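Local coordinates for phosphoribosylformylglycinamidine synthase 2 (Thermus thermophilus, PDB 3VIU), which belongs to the AIR synthase-related (PurM-like) family, built from two N-terminal and two C-terminal family domains, and binds adenosine-5'-diphosphate and magnesium, at residues Ala469-Asn472 with Val473-Gly477; Ile606-Leu609 with Ile610-Gly613; Ala629-Glu632 with Met633-Tyr637; Pro458-Gly461 with Ala462-Leu466; Thr674-Leu677 with Glu678-Leu682. All coordinates share one frame; numbering follows the deposited sequence.

Overall arrangement
All five contacts are local and helical. Contacts 4 and 1 follow one another on helix 458-475, within the second PurM-like N-terminal range; their centres are about 16 Å apart. Contacts 2, 3 and 5 belong to the C-terminal range that follows. Contact 1 holds Asn472 of the magnesium site, and the side chain of Glu632 in contact 3 comes within about 6 Å of that ion. Contacts 1 and 2 touch through Ser474 and Arg607. Contacts 2 and 5 touch through Leu609 and Leu676, and through the salt bridge Asp608 to Arg680. The bound adenosine-5'-diphosphate is about 11 Å from the side chain of Ala462 in contact 4.

Contact 1: Ala469-Asn472 with Val473-Gly477; sequences ACRN and VSVVG. With MG (magnesium ion), chain D.
Ser474 folds back on Cys470 near the C-terminal end of helix 458-475, which closes in a Schellman motif at Gly477. Backbone bonds come first. Val473 N donates to Ala469 O at 3.2 Å, Ser474 N to Cys470 O at 2.9 Å, and Val475 N to Arg471 O. Val476 N and Gly477 N then bond back into the last turn. Gly477 has a positive phi of 100°, and the chain leaves the helix there.

A side chain adds to this pattern. Ser474 OG also donates to Cys470 O, at 2.8 Å. It stands 37° out of the carbonyl plane, on the opposite face from Ser474 N. With OG beside its own backbone N (chi1 -62°), the hydroxyl points back up the helix. Cys470 O is thus gripped twice. Ser474 OG is also bonded by Arg607 NH1 of helix 596-611.

Val475 CG2 lies close to Arg471 O, at 3.0 Å, and meets the aliphatic Arg471 CG at 4.2 Å. Val473 packs towards strands 441-448 and 538-548.

The last group is the metal. Asn472 OD1 binds the magnesium ion at 2.6 Å. Asp430, Asp620 and two waters also bind it. Arg471 makes salt bridges to Glu599 and to Asp620, so it probably steadies a metal ligand from the second shell. Asp448 OD1 accepts from Asn472 ND2. That bond fixes the flip of the amide: OD1 faces the metal, and ND2 is held 4.0 Å from the magnesium ion.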
loop_
_atom_site.group_PDB
_atom_site.type_symbol
_atom_site.label_atom_id
_atom_site.label_comp_id
_atom_site.label_asym_id
_atom_site.label_seq_id
_atom_site.Cartn_x
_atom_site.Cartn_y
_atom_site.Cartn_z
ATOM N N ALA A 469 -2.690 10.864 -1.058
ATOM C CA ALA A 469 -2.102 10.006 -2.077
ATOM C C ALA A 469 -2.425 10.541 -3.478
ATOM O O ALA A 469 -1.548 10.621 -4.341
ATOM C CB ALA A 469 -2.612 8.579 -1.920
ATOM N N CYS A 470 -3.678 10.916 -3.705
ATOM C CA CYS A 470 -4.064 11.452 -5.002
ATOM C C CYS A 470 -3.381 12.795 -5.264
ATOM O O CYS A 470 -3.006 13.089 -6.399
ATOM C CB CYS A 470 -5.576 11.624 -5.077
ATOM S SG CYS A 470 -6.463 10.075 -5.150
ATOM N N ARG A 471 -3.218 13.598 -4.211
ATOM C CA ARG A 471 -2.581 14.898 -4.340
ATOM C C ARG A 471 -1.120 14.720 -4.741
ATOM O O ARG A 471 -0.612 15.433 -5.607
ATOM C CB ARG A 471 -2.660 15.676 -3.017
ATOM C CG ARG A 471 -2.246 17.149 -3.131
ATOM C CD ARG A 471 -2.197 17.826 -1.778
ATOM N NE ARG A 471 -3.413 17.567 -1.011
ATOM C CZ ARG A 471 -3.434 16.999 0.192
ATOM N NH1 ARG A 471 -4.591 16.806 0.801
ATOM N NH2 ARG A 471 -2.302 16.628 0.787
ATOM N N ASN A 472 -0.453 13.755 -4.115
ATOM C CA ASN A 472 0.949 13.497 -4.408
ATOM C C ASN A 472 1.204 13.090 -5.848
ATOM O O ASN A 472 2.228 13.464 -6.432
ATOM C CB ASN A 472 1.503 12.441 -3.464
ATOM C CG ASN A 472 1.776 12.996 -2.088
ATOM O OD1 ASN A 472 2.400 14.049 -1.957
ATOM N ND2 ASN A 472 1.314 12.297 -1.052
ATOM N N VAL A 473 0.276 12.326 -6.419
ATOM C CA VAL A 473 0.396 11.890 -7.802
ATOM C C VAL A 473 0.077 13.071 -8.715
ATOM O O VAL A 473 0.747 13.286 -9.718
ATOM C CB VAL A 473 -0.562 10.718 -8.093
ATOM C CG1 VAL A 473 -0.759 10.549 -9.592
ATOM C CG2 VAL A 473 0.001 9.445 -7.493
ATOM N N SER A 474 -0.939 13.843 -8.352
ATOM C CA SER A 474 -1.331 15.010 -9.135
ATOM C C SER A 474 -0.208 16.028 -9.170
ATOM O O SER A 474 -0.002 16.709 -10.168
ATOM C CB SER A 474 -2.567 15.675 -8.523
ATOM O OG SER A 474 -3.664 14.790 -8.547
ATOM N N VAL A 475 0.502 16.125 -8.053
ATOM C CA VAL A 475 1.603 17.061 -7.894
ATOM C C VAL A 475 2.792 16.804 -8.823
ATOM O O VAL A 475 3.543 17.733 -9.131
ATOM C CB VAL A 475 2.056 17.081 -6.417
ATOM C CG1 VAL A 475 3.446 17.655 -6.286
ATOM C CG2 VAL A 475 1.073 17.906 -5.611
ATOM N N VAL A 476 2.995 15.563 -9.264
ATOM C CA VAL A 476 4.103 15.325 -10.186
ATOM C C VAL A 476 3.569 15.405 -11.609
ATOM O O VAL A 476 4.300 15.207 -12.575
ATOM C CB VAL A 476 4.839 13.958 -9.945
ATOM C CG1 VAL A 476 5.493 13.968 -8.566
ATOM C CG2 VAL A 476 3.882 12.776 -10.098
ATOM N N GLY A 477 2.278 15.703 -11.724
ATOM C CA GLY A 477 1.662 15.862 -13.030
ATOM C C GLY A 477 0.855 14.710 -13.581
ATOM O O GLY A 477 0.476 14.719 -14.746
HETATM MG MG MG D . 3.983 15.139 -0.229
HETATM O O HOH W 1 1.903 15.122 1.117
HETATM O O HOH W 2 4.612 17.196 1.124
#

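Contact 2: Ile606-Leu609 with Ile610-Gly613; sequences IRDL and IQRG
Ile610 packs back on Ile606 and Arg607, one turn earlier in helix 596-611. Its backbone N donates to Ile606 O at 3.1 Å. CG1 of Ile610 is anti to the backbone N (chi1 -153°), which leaves CG2 between the backbone N and the carbonyl carbon. There CG2 lies 2.9 Å from Arg607 O, a very short approach whose exact value is doubtful. The CG1 branch leads away from the turn, and the side chain meets Lys551 and Ala553 of a loop.

Arg607 O also takes a bond from Gln611 N, at 2.8 Å.

Asp608 works through both its backbone and its carboxylate. Arg612 N donates to Asp608 O at 2.9 Å. Arg612 CG rests on the same oxygen at 3.2 Å before the extended chain runs outward. These bonds belong to the last turn of the helix, which ends in a Schellman motif: Gly613 takes a positive phi of 70°, and its N bonds to Ile610 O at 3.0 Å.

The Asp608 carboxylate passes the Gln611 amide at a slant. The two planes are 37° apart, and OD1 of Asp608 is 3.8 Å from OE1 of Gln611. The main partner of the carboxylate is Arg680, in a salt bridge through OD2. Arg612 NH2 stays 4.9 Å from Asp608 OD2, but its opposite charge may still add some attraction.

Leu609 sits on the buried side of the helix. Its branches pack against Phe663 of strand 661-665 and Leu676 of helix 670-679.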
loop_
_atom_site.group_PDB
_atom_site.type_symbol
_atom_site.label_atom_id
_atom_site.label_comp_id
_atom_site.label_asym_id
_atom_site.label_seq_id
_atom_site.Cartn_x
_atom_site.Cartn_y
_atom_site.Cartn_z
ATOM N N ILE A 606 -3.460 21.897 -10.367
ATOM C CA ILE A 606 -2.029 21.636 -10.445
ATOM C C ILE A 606 -1.658 20.765 -11.645
ATOM O O ILE A 606 -0.613 20.973 -12.262
ATOM C CB ILE A 606 -1.472 21.017 -9.123
ATOM C CG1 ILE A 606 0.054 21.047 -9.151
ATOM C CG2 ILE A 606 -1.942 19.576 -8.954
ATOM C CD1 ILE A 606 0.632 22.385 -9.536
ATOM N N ARG A 607 -2.504 19.801 -11.991
ATOM C CA ARG A 607 -2.204 18.969 -13.151
ATOM C C ARG A 607 -2.269 19.820 -14.429
ATOM O O ARG A 607 -1.407 19.696 -15.300
ATOM C CB ARG A 607 -3.170 17.776 -13.256
ATOM C CG ARG A 607 -3.034 16.766 -12.113
ATOM C CD ARG A 607 -3.675 15.408 -12.449
ATOM N NE ARG A 607 -5.098 15.511 -12.778
ATOM C CZ ARG A 607 -6.090 15.443 -11.895
ATOM N NH1 ARG A 607 -5.833 15.264 -10.603
ATOM N NH2 ARG A 607 -7.344 15.565 -12.309
ATOM N N ASP A 608 -3.276 20.686 -14.534
ATOM C CA ASP A 608 -3.411 21.551 -15.706
ATOM C C ASP A 608 -2.179 22.419 -15.856
ATOM O O ASP A 608 -1.583 22.505 -16.933
ATOM C CB ASP A 608 -4.633 22.459 -15.590
ATOM C CG ASP A 608 -5.921 21.726 -15.843
ATOM O OD1 ASP A 608 -5.884 20.677 -16.527
ATOM O OD2 ASP A 608 -6.978 22.195 -15.371
ATOM N N LEU A 609 -1.824 23.066 -14.753
ATOM C CA LEU A 609 -0.673 23.943 -14.680
ATOM C C LEU A 609 0.581 23.252 -15.219
ATOM O O LEU A 609 1.354 23.842 -15.976
ATOM C CB LEU A 609 -0.473 24.360 -13.220
ATOM C CG LEU A 609 -0.433 25.837 -12.813
ATOM C CD1 LEU A 609 -1.338 26.688 -13.680
ATOM C CD2 LEU A 609 -0.831 25.936 -11.354
ATOM N N ILE A 610 0.765 21.993 -14.847
ATOM C CA ILE A 610 1.937 21.230 -15.271
ATOM C C ILE A 610 1.846 20.726 -16.722
ATOM O O ILE A 610 2.835 20.770 -17.458
ATOM C CB ILE A 610 2.166 20.033 -14.317
ATOM C CG1 ILE A 610 3.639 19.631 -14.291
ATOM C CG2 ILE A 610 1.332 18.844 -14.759
ATOM C CD1 ILE A 610 4.122 18.934 -15.540
ATOM N N GLN A 611 0.671 20.255 -17.132
ATOM C CA GLN A 611 0.500 19.751 -18.490
ATOM C C GLN A 611 0.649 20.868 -19.519
ATOM O O GLN A 611 1.109 20.638 -20.633
ATOM C CB GLN A 611 -0.867 19.073 -18.638
ATOM C CG GLN A 611 -1.104 17.962 -17.612
ATOM C CD GLN A 611 -2.478 17.323 -17.724
ATOM O OE1 GLN A 611 -3.494 18.016 -17.835
ATOM N NE2 GLN A 611 -2.518 15.993 -17.680
ATOM N N ARG A 612 0.260 22.082 -19.143
ATOM C CA ARG A 612 0.372 23.216 -20.047
ATOM C C ARG A 612 1.786 23.774 -20.023
ATOM O O ARG A 612 2.060 24.791 -20.655
ATOM C CB ARG A 612 -0.594 24.323 -19.649
ATOM C CG ARG A 612 -2.048 23.952 -19.742
ATOM C CD ARG A 612 -2.886 25.127 -19.299
ATOM N NE ARG A 612 -4.313 24.835 -19.338
ATOM C CZ ARG A 612 -5.254 25.716 -19.021
ATOM N NH1 ARG A 612 -4.914 26.944 -18.646
ATOM N NH2 ARG A 612 -6.535 25.370 -19.070
ATOM N N GLY A 613 2.668 23.118 -19.271
ATOM C CA GLY A 613 4.052 23.559 -19.177
ATOM C C GLY A 613 4.294 24.851 -18.410
ATOM O O GLY A 613 5.356 25.460 -18.546
#

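Contact 3: Ala629-Glu632 with Met633-Tyr637; sequences ALAE and MTFPY
Met633 N is shared by two carbonyls of the preceding turn. It bonds to Leu630 O at 3.2 Å and only weakly to Ala629 O at 3.4 Å. Thr634 N follows by bonding to Ala631 O, three residues back, at 3.1 Å. The bonds have moved from four residues back to three, and with this tightening Thr634 N lies 62° out of the carbonyl plane. Helix 625-634 is thus weakly bonded at its end. Pro636 has no N-H to offer, and its CD comes within 3.2 Å of Glu632 O.

The side chain of Thr634 backs up its main chain. With OG1 between the backbone N and the carbonyl carbon (chi1 74°), the hydroxyl donates to Ala631 O at 2.8 Å. Ala631 O therefore holds two donors of one residue.

The helix belongs to the second AIR synthase C-terminal range. It touches strand 661-665 through Leu630 and selenomethionine Met633, and helix 708-723 through Ala631, Thr634 and Phe635.

The Phe635 ring lies flat over the turn. Ala631 O sits over the ring centre, 3.3 Å from its plane, and Ala631 CB is 4.3 Å from Phe635 CZ. The ring also stacks with Trp715 of helix 708-723. On another side, Met633 CG leans on Ala629 O at 3.4 Å, and the side chain, bent at its last torsion, touches His619 and Phe557.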
loop_
_atom_site.group_PDB
_atom_site.type_symbol
_atom_site.label_atom_id
_atom_site.label_comp_id
_atom_site.label_asym_id
_atom_site.label_seq_id
_atom_site.Cartn_x
_atom_site.Cartn_y
_atom_site.Cartn_z
ATOM N N ALA A 629 7.391 22.373 4.373
ATOM C CA ALA A 629 7.258 22.089 2.947
ATOM C C ALA A 629 8.309 22.890 2.193
ATOM O O ALA A 629 9.011 22.369 1.328
ATOM C CB ALA A 629 5.867 22.475 2.459
ATOM N N LEU A 630 8.406 24.167 2.543
ATOM C CA LEU A 630 9.357 25.084 1.936
ATOM C C LEU A 630 10.792 24.566 2.066
ATOM O O LEU A 630 11.544 24.553 1.087
ATOM C CB LEU A 630 9.222 26.449 2.607
ATOM C CG LEU A 630 8.889 27.706 1.797
ATOM C CD1 LEU A 630 8.018 27.411 0.595
ATOM C CD2 LEU A 630 8.194 28.669 2.731
ATOM N N ALA A 631 11.172 24.118 3.260
ATOM C CA ALA A 631 12.529 23.620 3.467
ATOM C C ALA A 631 12.833 22.366 2.641
ATOM O O ALA A 631 13.944 22.198 2.138
ATOM C CB ALA A 631 12.770 23.345 4.952
ATOM N N GLU A 632 11.845 21.487 2.505
ATOM C CA GLU A 632 12.032 20.259 1.735
ATOM C C GLU A 632 12.339 20.537 0.273
ATOM O O GLU A 632 12.978 19.727 -0.393
ATOM C CB GLU A 632 10.789 19.363 1.837
ATOM C CG GLU A 632 10.590 18.754 3.223
ATOM C CD GLU A 632 9.354 17.880 3.318
ATOM O OE1 GLU A 632 9.447 16.783 3.918
ATOM O OE2 GLU A 632 8.290 18.289 2.806
HETATM N N MSE A 633 11.902 21.687 -0.225
HETATM C CA MSE A 633 12.122 22.016 -1.626
HETATM C C MSE A 633 13.521 22.522 -1.930
HETATM O O MSE A 633 13.944 22.534 -3.080
HETATM C CB MSE A 633 11.079 23.029 -2.095
HETATM C CG MSE A 633 9.659 22.492 -2.042
HETATM SE SE MSE A 633 8.318 23.839 -2.440
HETATM C CE MSE A 633 8.163 23.596 -4.357
ATOM N N THR A 634 14.245 22.923 -0.894
ATOM C CA THR A 634 15.599 23.429 -1.063
ATOM C C THR A 634 16.657 22.314 -1.007
ATOM O O THR A 634 17.793 22.499 -1.449
ATOM C CB THR A 634 15.926 24.436 0.033
ATOM O OG1 THR A 634 16.142 23.735 1.260
ATOM C CG2 THR A 634 14.774 25.411 0.228
ATOM N N PHE A 635 16.282 21.157 -0.469
ATOM C CA PHE A 635 17.216 20.036 -0.336
ATOM C C PHE A 635 17.725 19.356 -1.619
ATOM O O PHE A 635 18.931 19.132 -1.773
ATOM C CB PHE A 635 16.611 18.947 0.562
ATOM C CG PHE A 635 16.259 19.416 1.945
ATOM C CD1 PHE A 635 16.974 20.446 2.558
ATOM C CD2 PHE A 635 15.244 18.786 2.662
ATOM C CE1 PHE A 635 16.684 20.841 3.866
ATOM C CE2 PHE A 635 14.944 19.172 3.972
ATOM C CZ PHE A 635 15.666 20.200 4.576
ATOM N N PRO A 636 16.821 19.009 -2.551
ATOM C CA PRO A 636 17.245 18.343 -3.787
ATOM C C PRO A 636 18.366 18.975 -4.614
ATOM O O PRO A 636 19.261 18.264 -5.071
ATOM C CB PRO A 636 15.939 18.208 -4.569
ATOM C CG PRO A 636 14.927 18.041 -3.483
ATOM C CD PRO A 636 15.354 19.124 -2.508
ATOM N N TYR A 637 18.327 20.292 -4.802
ATOM C CA TYR A 637 19.345 20.977 -5.602
ATOM C C TYR A 637 20.117 22.056 -4.865
ATOM O O TYR A 637 20.972 22.710 -5.452
ATOM C CB TYR A 637 18.700 21.599 -6.835
ATOM C CG TYR A 637 18.084 20.588 -7.766
ATOM C CD1 TYR A 637 18.868 19.897 -8.691
ATOM C CD2 TYR A 637 16.718 20.304 -7.710
ATOM C CE1 TYR A 637 18.312 18.948 -9.538
ATOM C CE2 TYR A 637 16.151 19.356 -8.548
ATOM C CZ TYR A 637 16.952 18.682 -9.463
ATOM O OH TYR A 637 16.395 17.751 -10.310
#

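Contact 4: Pro458-Gly461 with Ala462-Leu466; sequences PRLG and AMHAL
Leu460 O accepts from His464 N at 2.9 Å near the start of helix 458-475, part of the second PurM-like N-terminal domain. The same oxygen meets a second part of His464. The imidazole turns its edge to it, with CD2 of His464 3.3 Å from Leu460 O and the oxygen near the ring plane.

The regular four-residue pattern holds on both sides of this bond. Ala462 N donates to Pro458 O at 2.9 Å, Met463 N to Arg459 O at 3.1 Å, and Ala465 N to Gly461 O.

The side chains of Leu460 and His464 run alongside each other in the same direction. Leu460 has CG opposite its backbone N (chi1 -176°), which carries the branch forward along the helix to the ring. Its CG is 3.7 Å from His464 CD2. Selenomethionine Met463 adds a looser touch, its CE 4.4 Å from Leu460 CD1.

Outside the turn, Arg459 makes a salt bridge to Glu503 on helix 495-515, which also packs on Ala462. The His464 ring meets Tyr453. His464 NE2 bonds to Pro592 O and lies 4.0 Å from Leu460 CD1.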
loop_
_atom_site.group_PDB
_atom_site.type_symbol
_atom_site.label_atom_id
_atom_site.label_comp_id
_atom_site.label_asym_id
_atom_site.label_seq_id
_atom_site.Cartn_x
_atom_site.Cartn_y
_atom_site.Cartn_z
ATOM N N PRO A 458 -10.860 8.542 12.862
ATOM C CA PRO A 458 -10.689 7.527 11.818
ATOM C C PRO A 458 -11.298 7.847 10.447
ATOM O O PRO A 458 -10.645 7.672 9.417
ATOM C CB PRO A 458 -11.261 6.261 12.462
ATOM C CG PRO A 458 -12.185 6.789 13.559
ATOM C CD PRO A 458 -11.414 7.957 14.096
ATOM N N ARG A 459 -12.532 8.325 10.422
ATOM C CA ARG A 459 -13.174 8.655 9.151
ATOM C C ARG A 459 -12.408 9.763 8.409
ATOM O O ARG A 459 -12.109 9.630 7.221
ATOM C CB ARG A 459 -14.610 9.095 9.407
ATOM C CG ARG A 459 -15.468 9.274 8.180
ATOM C CD ARG A 459 -16.721 10.026 8.577
ATOM N NE ARG A 459 -17.868 9.678 7.751
ATOM C CZ ARG A 459 -18.800 8.804 8.106
ATOM N NH1 ARG A 459 -18.729 8.187 9.274
ATOM N NH2 ARG A 459 -19.805 8.544 7.283
ATOM N N LEU A 460 -12.088 10.852 9.109
ATOM C CA LEU A 460 -11.359 11.954 8.489
ATOM C C LEU A 460 -9.939 11.499 8.127
ATOM O O LEU A 460 -9.377 11.928 7.117
ATOM C CB LEU A 460 -11.335 13.173 9.426
ATOM C CG LEU A 460 -10.690 14.467 8.917
ATOM C CD1 LEU A 460 -11.335 14.899 7.613
ATOM C CD2 LEU A 460 -10.829 15.562 9.968
ATOM N N GLY A 461 -9.377 10.603 8.937
ATOM C CA GLY A 461 -8.047 10.086 8.658
ATOM C C GLY A 461 -8.010 9.325 7.333
ATOM O O GLY A 461 -7.096 9.497 6.523
ATOM N N ALA A 462 -9.018 8.483 7.113
ATOM C CA ALA A 462 -9.116 7.700 5.886
ATOM C C ALA A 462 -9.270 8.627 4.683
ATOM O O ALA A 462 -8.629 8.426 3.653
ATOM C CB ALA A 462 -10.301 6.750 5.968
HETATM N N MSE A 463 -10.118 9.645 4.826
HETATM C CA MSE A 463 -10.344 10.615 3.756
HETATM C C MSE A 463 -9.051 11.337 3.412
HETATM O O MSE A 463 -8.735 11.529 2.237
HETATM C CB MSE A 463 -11.391 11.650 4.171
HETATM C CG MSE A 463 -12.829 11.196 4.041
HETATM SE SE MSE A 463 -14.029 12.501 4.840
HETATM C CE MSE A 463 -13.484 14.064 3.839
ATOM N N HIS A 464 -8.320 11.745 4.449
ATOM C CA HIS A 464 -7.057 12.442 4.273
ATOM C C HIS A 464 -6.050 11.582 3.533
ATOM O O HIS A 464 -5.309 12.081 2.689
ATOM C CB HIS A 464 -6.479 12.855 5.627
ATOM C CG HIS A 464 -6.800 14.265 6.013
ATOM N ND1 HIS A 464 -6.265 15.355 5.357
ATOM C CD2 HIS A 464 -7.613 14.765 6.976
ATOM C CE1 HIS A 464 -6.735 16.466 5.898
ATOM N NE2 HIS A 464 -7.556 16.136 6.883
ATOM N N ALA A 465 -6.035 10.286 3.842
ATOM C CA ALA A 465 -5.112 9.345 3.203
ATOM C C ALA A 465 -5.307 9.253 1.693
ATOM O O ALA A 465 -4.345 9.385 0.933
ATOM C CB ALA A 465 -5.248 7.958 3.838
ATOM N N LEU A 466 -6.544 9.028 1.253
ATOM C CA LEU A 466 -6.819 8.934 -0.175
ATOM C C LEU A 466 -6.545 10.289 -0.838
ATOM O O LEU A 466 -5.931 10.369 -1.908
ATOM C CB LEU A 466 -8.274 8.529 -0.427
ATOM C CG LEU A 466 -8.491 7.604 -1.632
ATOM C CD1 LEU A 466 -9.980 7.447 -1.899
ATOM C CD2 LEU A 466 -7.783 8.153 -2.853
#

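Contact 5: Thr674-Leu677 with Glu678-Leu682; sequences TLLL and EERGL
Leu677 O is gripped by two backbone donors where helix 670-679 ends in a Schellman motif at Gly681. Leu682 N reaches it at 3.2 Å in a nearly straight bond (167°), and Arg680 N at 3.0 Å. The two come from opposite faces of the carbonyl plane. Arg680 N makes a further, weak bond to Leu676 O. The Arg680 side chain bends at chi2 (-61°) and turns back along the helix, and its CG rests on Leu676 O at 3.2 Å. Gly681 takes a positive phi of 57°, and its N bonds to Glu678 O. The chain is thereby turned so that Leu682 faces back to the helix. There Leu682 CD1 meets Leu677 CD2 at 4.4 Å.

One turn earlier the pattern is regular: Glu678 N donates to Thr674 O, and Glu679 N to Leu675 O at 3.0 Å. On the exposed side, Leu675 slants across Glu679. Its CD1 is modelled 3.2 Å from Glu679 CD, closer than normal packing and so doubtful in detail. Glu678 folds over Thr674, with CD of Glu678 3.4 Å from Thr674 O. Tyr684 OH bonds to Glu678 OE2 and gives the carboxylate a partner beyond the turn.

On the buried side, Leu677 and Leu682 pack on Ile567 of strand 563-567, and Leu682 also touches Ala601 and Ala605 of helix 596-611. Thr674 OG1 is bonded to the carbonyls of Leu670 and Gln671.

With NH2 of Arg680 turned to its salt-bridge partner Asp608, Leu676 CD2 lies over one face of the guanidinium, towards the rim, 4.3 Å from Arg680 NH1.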
loop_
_atom_site.group_PDB
_atom_site.type_symbol
_atom_site.label_atom_id
_atom_site.label_comp_id
_atom_site.label_asym_id
_atom_site.label_seq_id
_atom_site.Cartn_x
_atom_site.Cartn_y
_atom_site.Cartn_z
ATOM N N THR A 674 -1.630 32.705 -12.770
ATOM C CA THR A 674 -2.563 33.344 -11.856
ATOM C C THR A 674 -3.945 33.484 -12.488
ATOM O O THR A 674 -4.965 33.477 -11.801
ATOM C CB THR A 674 -2.048 34.729 -11.415
ATOM O OG1 THR A 674 -1.849 35.559 -12.566
ATOM C CG2 THR A 674 -0.733 34.583 -10.657
ATOM N N LEU A 675 -3.978 33.604 -13.804
ATOM C CA LEU A 675 -5.243 33.729 -14.501
ATOM C C LEU A 675 -5.971 32.388 -14.377
ATOM O O LEU A 675 -7.178 32.342 -14.137
ATOM C CB LEU A 675 -4.981 34.081 -15.970
ATOM C CG LEU A 675 -6.093 34.727 -16.801
ATOM C CD1 LEU A 675 -7.178 33.712 -17.118
ATOM C CD2 LEU A 675 -6.661 35.929 -16.043
ATOM N N LEU A 676 -5.221 31.295 -14.512
ATOM C CA LEU A 676 -5.786 29.951 -14.418
ATOM C C LEU A 676 -6.381 29.680 -13.031
ATOM O O LEU A 676 -7.528 29.240 -12.912
ATOM C CB LEU A 676 -4.709 28.913 -14.757
ATOM C CG LEU A 676 -5.030 27.412 -14.688
ATOM C CD1 LEU A 676 -4.019 26.633 -15.527
ATOM C CD2 LEU A 676 -4.994 26.924 -13.236
ATOM N N LEU A 677 -5.612 29.952 -11.982
ATOM C CA LEU A 677 -6.100 29.722 -10.630
ATOM C C LEU A 677 -7.361 30.534 -10.355
ATOM O O LEU A 677 -8.301 30.041 -9.728
ATOM C CB LEU A 677 -5.020 30.073 -9.609
ATOM C CG LEU A 677 -3.749 29.234 -9.708
ATOM C CD1 LEU A 677 -2.730 29.752 -8.717
ATOM C CD2 LEU A 677 -4.075 27.773 -9.454
ATOM N N GLU A 678 -7.381 31.776 -10.828
ATOM C CA GLU A 678 -8.539 32.641 -10.633
ATOM C C GLU A 678 -9.791 32.096 -11.314
ATOM O O GLU A 678 -10.876 32.128 -10.740
ATOM C CB GLU A 678 -8.234 34.042 -11.150
ATOM C CG GLU A 678 -7.776 34.992 -10.070
ATOM C CD GLU A 678 -6.855 36.060 -10.598
ATOM O OE1 GLU A 678 -7.069 36.516 -11.742
ATOM O OE2 GLU A 678 -5.921 36.448 -9.863
ATOM N N GLU A 679 -9.641 31.596 -12.536
ATOM C CA GLU A 679 -10.777 31.045 -13.269
ATOM C C GLU A 679 -11.311 29.792 -12.586
ATOM O O GLU A 679 -12.388 29.305 -12.928
ATOM C CB GLU A 679 -10.382 30.718 -14.715
ATOM C CG GLU A 679 -9.848 31.917 -15.486
ATOM C CD GLU A 679 -9.613 31.628 -16.958
ATOM O OE1 GLU A 679 -8.914 30.639 -17.275
ATOM O OE2 GLU A 679 -10.123 32.403 -17.799
ATOM N N ARG A 680 -10.548 29.274 -11.626
ATOM C CA ARG A 680 -10.947 28.085 -10.880
ATOM C C ARG A 680 -11.461 28.474 -9.497
ATOM O O ARG A 680 -11.760 27.607 -8.677
ATOM C CB ARG A 680 -9.763 27.131 -10.720
ATOM C CG ARG A 680 -9.155 26.650 -12.020
ATOM C CD ARG A 680 -10.165 25.892 -12.859
ATOM N NE ARG A 680 -9.594 25.492 -14.142
ATOM C CZ ARG A 680 -8.630 24.587 -14.288
ATOM N NH1 ARG A 680 -8.122 23.972 -13.230
ATOM N NH2 ARG A 680 -8.167 24.305 -15.496
ATOM N N GLY A 681 -11.552 29.779 -9.247
ATOM C CA GLY A 681 -12.014 30.279 -7.962
ATOM C C GLY A 681 -11.177 29.774 -6.797
ATOM O O GLY A 681 -11.684 29.578 -5.690
ATOM N N LEU A 682 -9.886 29.572 -7.039
ATOM C CA LEU A 682 -8.990 29.062 -6.010
ATOM C C LEU A 682 -8.168 30.131 -5.298
ATOM O O LEU A 682 -7.543 30.980 -5.936
ATOM C CB LEU A 682 -8.037 28.023 -6.614
ATOM C CG LEU A 682 -8.626 26.719 -7.162
ATOM C CD1 LEU A 682 -7.509 25.779 -7.597
ATOM C CD2 LEU A 682 -9.478 26.059 -6.087
#